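Local coordinates for protein yhhW (Escherichia coli, PDB 1TQ5) that cleaves the flavonol quercetin with molecular oxygen in vitro, as a metal-dependent 2,3-dioxygenase of the pirin family whose physiological role is unknown, at residues A[59-73]-A[111-125]. Sequence-based numbering, arbitrary orientation.
Sequences HKDMEILTYVLEGTV and RLHLYQIWIMPEENG. With CD (cadmium ion), chain B.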
loop_
_atom_site.group_PDB
_atom_site.type_symbol
_atom_site.label_atom_id
_atom_site.label_comp_id
_atom_site.label_asym_id
_atom_site.label_seq_id
_atom_site.Cartn_x
_atom_site.Cartn_y
_atom_site.Cartn_z
ATOM N N HIS A 59 14.315 -9.574 -6.694
ATOM C CA HIS A 59 13.922 -8.171 -6.689
ATOM C C HIS A 59 15.175 -7.341 -6.522
ATOM O O HIS A 59 16.122 -7.767 -5.864
ATOM C CB HIS A 59 12.968 -7.867 -5.540
ATOM C CG HIS A 59 11.539 -8.147 -5.861
ATOM N ND1 HIS A 59 10.890 -7.553 -6.920
ATOM C CD2 HIS A 59 10.638 -8.971 -5.279
ATOM C CE1 HIS A 59 9.650 -8.001 -6.980
ATOM N NE2 HIS A 59 9.473 -8.863 -5.995
ATOM N N LYS A 60 15.171 -6.153 -7.111
ATOM C CA LYS A 60 16.314 -5.262 -7.037
ATOM C C LYS A 60 15.796 -3.834 -6.914
ATOM O O LYS A 60 14.771 -3.491 -7.496
ATOM C CB LYS A 60 17.153 -5.413 -8.309
ATOM C CG LYS A 60 18.560 -4.857 -8.227
ATOM C CD LYS A 60 19.254 -4.978 -9.577
ATOM C CE LYS A 60 20.747 -4.725 -9.471
ATOM N NZ LYS A 60 21.443 -5.811 -8.721
ATOM N N ASP A 61 16.504 -3.016 -6.143
ATOM C CA ASP A 61 16.151 -1.613 -5.934
ATOM C C ASP A 61 14.646 -1.351 -5.873
ATOM O O ASP A 61 14.049 -0.925 -6.860
ATOM C CB ASP A 61 16.758 -0.746 -7.042
ATOM C CG ASP A 61 18.211 -1.087 -7.329
ATOM O OD1 ASP A 61 19.009 -1.185 -6.370
ATOM O OD2 ASP A 61 18.555 -1.251 -8.518
HETATM N N MSE A 62 14.037 -1.590 -4.715
HETATM C CA MSE A 62 12.603 -1.363 -4.553
HETATM C C MSE A 62 12.170 -1.677 -3.125
HETATM O O MSE A 62 12.631 -2.653 -2.529
HETATM C CB MSE A 62 11.815 -2.241 -5.539
HETATM C CG MSE A 62 10.333 -1.892 -5.694
HETATM SE SE MSE A 62 9.975 -0.353 -6.597
HETATM C CE MSE A 62 10.169 -0.895 -8.281
ATOM N N GLU A 63 11.305 -0.831 -2.575
ATOM C CA GLU A 63 10.784 -1.026 -1.226
ATOM C C GLU A 63 9.449 -1.737 -1.395
ATOM O O GLU A 63 8.524 -1.189 -1.997
ATOM C CB GLU A 63 10.565 0.321 -0.525
ATOM C CG GLU A 63 11.823 1.180 -0.392
ATOM C CD GLU A 63 12.839 0.603 0.585
ATOM O OE1 GLU A 63 12.659 0.769 1.810
ATOM O OE2 GLU A 63 13.816 -0.027 0.126
ATOM N N ILE A 64 9.354 -2.958 -0.881
ATOM C CA ILE A 64 8.126 -3.739 -0.995
ATOM C C ILE A 64 7.389 -3.820 0.332
ATOM O O ILE A 64 7.871 -4.426 1.289
ATOM C CB ILE A 64 8.415 -5.175 -1.471
ATOM C CG1 ILE A 64 9.306 -5.150 -2.714
ATOM C CG2 ILE A 64 7.104 -5.885 -1.780
ATOM C CD1 ILE A 64 8.700 -4.433 -3.894
ATOM N N LEU A 65 6.209 -3.211 0.378
ATOM C CA LEU A 65 5.401 -3.203 1.587
ATOM C C LEU A 65 4.164 -4.081 1.448
ATOM O O LEU A 65 3.483 -4.044 0.426
ATOM C CB LEU A 65 4.963 -1.777 1.904
ATOM C CG LEU A 65 3.892 -1.638 2.986
ATOM C CD1 LEU A 65 4.511 -1.854 4.357
ATOM C CD2 LEU A 65 3.267 -0.261 2.892
ATOM N N THR A 66 3.875 -4.866 2.481
ATOM C CA THR A 66 2.698 -5.731 2.477
ATOM C C THR A 66 1.758 -5.371 3.634
ATOM O O THR A 66 2.204 -5.167 4.760
ATOM C CB THR A 66 3.078 -7.216 2.654
ATOM O OG1 THR A 66 4.062 -7.591 1.679
ATOM C CG2 THR A 66 1.845 -8.096 2.496
ATOM N N TYR A 67 0.466 -5.278 3.342
ATOM C CA TYR A 67 -0.542 -5.002 4.359
ATOM C C TYR A 67 -1.587 -6.111 4.267
ATOM O O TYR A 67 -2.291 -6.227 3.265
ATOM C CB TYR A 67 -1.195 -3.633 4.132
ATOM C CG TYR A 67 -2.258 -3.288 5.156
ATOM C CD1 TYR A 67 -2.129 -3.692 6.488
ATOM C CD2 TYR A 67 -3.379 -2.539 4.803
ATOM C CE1 TYR A 67 -3.090 -3.362 7.443
ATOM C CE2 TYR A 67 -4.348 -2.200 5.751
ATOM C CZ TYR A 67 -4.194 -2.618 7.070
ATOM O OH TYR A 67 -5.136 -2.287 8.015
ATOM N N VAL A 68 -1.657 -6.942 5.306
ATOM C CA VAL A 68 -2.597 -8.056 5.342
ATOM C C VAL A 68 -3.956 -7.614 5.872
ATOM O O VAL A 68 -4.064 -7.087 6.980
ATOM C CB VAL A 68 -2.066 -9.205 6.225
ATOM C CG1 VAL A 68 -3.011 -10.395 6.153
ATOM C CG2 VAL A 68 -0.660 -9.605 5.770
ATOM N N LEU A 69 -4.986 -7.843 5.066
ATOM C CA LEU A 69 -6.351 -7.465 5.406
ATOM C C LEU A 69 -7.148 -8.615 6.014
ATOM O O LEU A 69 -7.970 -8.408 6.908
ATOM C CB LEU A 69 -7.066 -6.968 4.151
ATOM C CG LEU A 69 -6.389 -5.806 3.420
ATOM C CD1 LEU A 69 -7.116 -5.515 2.117
ATOM C CD2 LEU A 69 -6.387 -4.582 4.313
ATOM N N GLU A 70 -6.903 -9.824 5.525
ATOM C CA GLU A 70 -7.614 -10.999 6.010
ATOM C C GLU A 70 -6.729 -12.237 5.889
ATOM O O GLU A 70 -6.037 -12.419 4.885
ATOM C CB GLU A 70 -8.896 -11.191 5.196
ATOM C CG GLU A 70 -9.751 -12.380 5.614
ATOM C CD GLU A 70 -10.869 -12.661 4.622
ATOM O OE1 GLU A 70 -11.630 -11.722 4.305
ATOM O OE2 GLU A 70 -10.989 -13.818 4.158
ATOM N N GLY A 71 -6.753 -13.081 6.917
ATOM C CA GLY A 71 -5.949 -14.287 6.897
ATOM C C GLY A 71 -4.529 -14.089 7.404
ATOM O O GLY A 71 -4.256 -13.218 8.236
ATOM N N THR A 72 -3.618 -14.909 6.893
ATOM C CA THR A 72 -2.223 -14.846 7.294
ATOM C C THR A 72 -1.317 -15.067 6.089
ATOM O O THR A 72 -1.674 -15.786 5.159
ATOM C CB THR A 72 -1.899 -15.943 8.341
ATOM O OG1 THR A 72 -2.846 -15.885 9.417
ATOM C CG2 THR A 72 -0.492 -15.747 8.908
ATOM N N VAL A 73 -0.148 -14.437 6.104
ATOM C CA VAL A 73 0.818 -14.611 5.034
ATOM C C VAL A 73 2.152 -15.013 5.648
ATOM O O VAL A 73 2.542 -14.505 6.700
ATOM C CB VAL A 73 1.014 -13.324 4.206
ATOM C CG1 VAL A 73 1.595 -12.219 5.070
ATOM C CG2 VAL A 73 1.924 -13.616 3.016
ATOM N N ARG A 111 -8.581 -18.325 3.084
ATOM C CA ARG A 111 -7.947 -17.480 2.075
ATOM C C ARG A 111 -7.132 -16.335 2.665
ATOM O O ARG A 111 -7.246 -16.005 3.854
ATOM C CB ARG A 111 -8.995 -16.896 1.122
ATOM C CG ARG A 111 -9.876 -15.834 1.742
ATOM C CD ARG A 111 -10.764 -15.161 0.694
ATOM N NE ARG A 111 -11.551 -14.092 1.298
ATOM C CZ ARG A 111 -12.249 -13.189 0.620
ATOM N NH1 ARG A 111 -12.935 -12.264 1.277
ATOM N NH2 ARG A 111 -12.260 -13.204 -0.706
ATOM N N LEU A 112 -6.304 -15.734 1.820
ATOM C CA LEU A 112 -5.469 -14.615 2.221
ATOM C C LEU A 112 -5.801 -13.400 1.360
ATOM O O LEU A 112 -5.891 -13.499 0.141
ATOM C CB LEU A 112 -3.989 -14.980 2.068
ATOM C CG LEU A 112 -2.942 -13.858 2.100
ATOM C CD1 LEU A 112 -2.917 -13.173 3.454
ATOM C CD2 LEU A 112 -1.574 -14.458 1.781
ATOM N N HIS A 113 -5.998 -12.259 2.005
ATOM C CA HIS A 113 -6.300 -11.025 1.291
ATOM C C HIS A 113 -5.291 -9.971 1.722
ATOM O O HIS A 113 -5.200 -9.632 2.906
ATOM C CB HIS A 113 -7.717 -10.561 1.615
ATOM C CG HIS A 113 -8.158 -9.374 0.824
ATOM N ND1 HIS A 113 -9.360 -8.741 1.045
ATOM C CD2 HIS A 113 -7.559 -8.704 -0.190
ATOM C CE1 HIS A 113 -9.484 -7.732 0.201
ATOM N NE2 HIS A 113 -8.405 -7.689 -0.560
ATOM N N LEU A 114 -4.524 -9.451 0.769
ATOM C CA LEU A 114 -3.526 -8.448 1.099
ATOM C C LEU A 114 -3.271 -7.407 0.018
ATOM O O LEU A 114 -3.663 -7.572 -1.139
ATOM C CB LEU A 114 -2.199 -9.130 1.443
ATOM C CG LEU A 114 -1.540 -9.987 0.353
ATOM C CD1 LEU A 114 -1.075 -9.115 -0.793
ATOM C CD2 LEU A 114 -0.359 -10.734 0.938
ATOM N N TYR A 115 -2.621 -6.323 0.429
ATOM C CA TYR A 115 -2.220 -5.265 -0.481
ATOM C C TYR A 115 -0.712 -5.419 -0.628
ATOM O O TYR A 115 -0.006 -5.574 0.365
ATOM C CB TYR A 115 -2.503 -3.876 0.098
ATOM C CG TYR A 115 -3.845 -3.285 -0.273
ATOM C CD1 TYR A 115 -4.871 -3.195 0.665
ATOM C CD2 TYR A 115 -4.080 -2.793 -1.558
ATOM C CE1 TYR A 115 -6.102 -2.622 0.334
ATOM C CE2 TYR A 115 -5.307 -2.220 -1.900
ATOM C CZ TYR A 115 -6.314 -2.137 -0.945
ATOM O OH TYR A 115 -7.526 -1.563 -1.268
ATOM N N GLN A 116 -0.228 -5.405 -1.861
ATOM C CA GLN A 116 1.208 -5.494 -2.123
ATOM C C GLN A 116 1.594 -4.146 -2.717
ATOM O O GLN A 116 1.237 -3.837 -3.850
ATOM C CB GLN A 116 1.517 -6.618 -3.113
ATOM C CG GLN A 116 1.655 -7.983 -2.469
ATOM C CD GLN A 116 2.877 -8.086 -1.574
ATOM O OE1 GLN A 116 4.016 -8.034 -2.042
ATOM N NE2 GLN A 116 2.645 -8.229 -0.280
ATOM N N ILE A 117 2.319 -3.354 -1.937
ATOM C CA ILE A 117 2.731 -2.010 -2.336
ATOM C C ILE A 117 4.220 -1.899 -2.681
ATOM O O ILE A 117 5.066 -2.374 -1.929
ATOM C CB ILE A 117 2.434 -1.013 -1.195
ATOM C CG1 ILE A 117 0.989 -1.191 -0.706
ATOM C CG2 ILE A 117 2.697 0.409 -1.657
ATOM C CD1 ILE A 117 -0.054 -0.991 -1.775
ATOM N N TRP A 118 4.536 -1.260 -3.806
ATOM C CA TRP A 118 5.929 -1.069 -4.217
ATOM C C TRP A 118 6.265 0.414 -4.231
ATOM O O TRP A 118 5.566 1.216 -4.853
ATOM C CB TRP A 118 6.187 -1.632 -5.617
ATOM C CG TRP A 118 6.161 -3.131 -5.729
ATOM C CD1 TRP A 118 5.501 -4.012 -4.916
ATOM C CD2 TRP A 118 6.740 -3.914 -6.778
ATOM N NE1 TRP A 118 5.628 -5.291 -5.400
ATOM C CE2 TRP A 118 6.383 -5.260 -6.543
ATOM C CE3 TRP A 118 7.521 -3.607 -7.900
ATOM C CZ2 TRP A 118 6.780 -6.302 -7.389
ATOM C CZ3 TRP A 118 7.915 -4.642 -8.743
ATOM C CH2 TRP A 118 7.543 -5.973 -8.482
ATOM N N ILE A 119 7.344 0.772 -3.546
ATOM C CA ILE A 119 7.778 2.157 -3.481
ATOM C C ILE A 119 9.213 2.281 -3.981
ATOM O O ILE A 119 10.114 1.610 -3.483
ATOM C CB ILE A 119 7.677 2.684 -2.041
ATOM C CG1 ILE A 119 6.205 2.728 -1.628
ATOM C CG2 ILE A 119 8.312 4.079 -1.932
ATOM C CD1 ILE A 119 5.991 3.021 -0.165
HETATM N N MSE A 120 9.420 3.128 -4.982
HETATM C CA MSE A 120 10.760 3.321 -5.520
HETATM C C MSE A 120 11.654 3.983 -4.482
HETATM O O MSE A 120 11.313 5.023 -3.936
HETATM C CB MSE A 120 10.728 4.199 -6.771
HETATM C CG MSE A 120 12.117 4.582 -7.251
HETATM SE SE MSE A 120 12.128 5.661 -8.682
HETATM C CE MSE A 120 12.528 4.474 -9.982
ATOM N N PRO A 121 12.815 3.381 -4.194
ATOM C CA PRO A 121 13.706 3.988 -3.206
ATOM C C PRO A 121 14.431 5.172 -3.840
ATOM O O PRO A 121 14.854 5.095 -4.994
ATOM C CB PRO A 121 14.647 2.842 -2.854
ATOM C CG PRO A 121 14.781 2.119 -4.166
ATOM C CD PRO A 121 13.353 2.097 -4.681
ATOM N N GLU A 122 14.559 6.268 -3.104
ATOM C CA GLU A 122 15.238 7.437 -3.646
ATOM C C GLU A 122 16.728 7.150 -3.747
ATOM O O GLU A 122 17.451 7.808 -4.497
ATOM C CB GLU A 122 14.978 8.669 -2.774
ATOM C CG GLU A 122 15.432 8.560 -1.331
ATOM C CD GLU A 122 15.020 9.774 -0.514
ATOM O OE1 GLU A 122 15.343 10.908 -0.928
ATOM O OE2 GLU A 122 14.375 9.596 0.541
ATOM N N GLU A 123 17.173 6.150 -2.989
ATOM C CA GLU A 123 18.566 5.722 -2.992
ATOM C C GLU A 123 18.632 4.302 -3.549
ATOM O O GLU A 123 17.923 3.411 -3.079
ATOM C CB GLU A 123 19.148 5.762 -1.568
ATOM C CG GLU A 123 18.248 5.165 -0.483
ATOM C CD GLU A 123 18.910 5.145 0.892
ATOM O OE1 GLU A 123 18.213 4.893 1.899
ATOM O OE2 GLU A 123 20.134 5.375 0.967
ATOM N N ASN A 124 19.472 4.097 -4.559
ATOM C CA ASN A 124 19.610 2.782 -5.173
ATOM C C ASN A 124 20.842 2.038 -4.674
ATOM O O ASN A 124 21.793 2.646 -4.184
ATOM C CB ASN A 124 19.688 2.908 -6.697
ATOM C CG ASN A 124 18.459 3.565 -7.292
ATOM O OD1 ASN A 124 17.335 3.098 -7.101
ATOM N ND2 ASN A 124 18.668 4.656 -8.021
ATOM N N GLY A 125 20.812 0.715 -4.805
ATOM C CA GLY A 125 21.931 -0.104 -4.378
ATOM C C GLY A 125 22.157 -0.143 -2.879
ATOM O O GLY A 125 23.292 -0.299 -2.427
HETATM CD CD CD B . 7.777 -10.191 -5.225
HETATM O O HOH W 1 16.437 1.655 -0.606
HETATM O O HOH W 2 -11.409 -8.526 2.900
HETATM O O HOH W 3 -4.767 -17.054 5.472
HETATM O O HOH W 4 5.988 -8.595 -4.424
HETATM O O HOH W 5 6.786 -9.625 -7.638
#
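Glu63 and Ile119 open a run of antiparallel backbone pairing in which they, Leu65 with Ile117, and Tyr67 with Tyr115 each exchange two N-H to O=C bonds. Beyond Val68 the register slips by one: His113 O accepts from both Leu69 N (2.8 Å) and Glu70 N (3.1 Å), a classic beta bulge. Gly71 follows, where a CB would collide with the carbonyl O of the residue before.

Among the aromatic contacts, Trp118 is central. Ile64 bends at chi2 (-61°) to set its terminal methyl, CD1, over one face of the indole, 3.3 Å from the five-membered ring centroid and 6° off the ring normal, a CH-pi contact. His59 turns its edge toward the indole's six-membered ring in an offset edge-to-face pair, planes at 89°, bringing CE1 within 3.3 Å of Trp118 CH2, while its NE2 binds cadmium at 2.3 Å. An alanine in place of Trp118 would probably open a gap beside this metal ligand, taking away the ring face that meets the His59 edge and the surface under Ile64 CD1. At the bulge, Leu69 CD1 lies over a face of the His113 ring, whose NE2 bonds to Asp45.

A salt bridge closes the far end: the long chain of Arg111, extended from CG to NE, carries its guanidinium to the Glu70 carboxylate, and NE meets OE2 (2.9 Å) from above the carboxylate plane.

Through their paired backbones, strands 63-70 and 112-119 are neighbours in the larger sheet of a cupin beta-sandwich; Trp118 packs against His59, a ligand of the cupin metal site, where His101 also binds the cadmium.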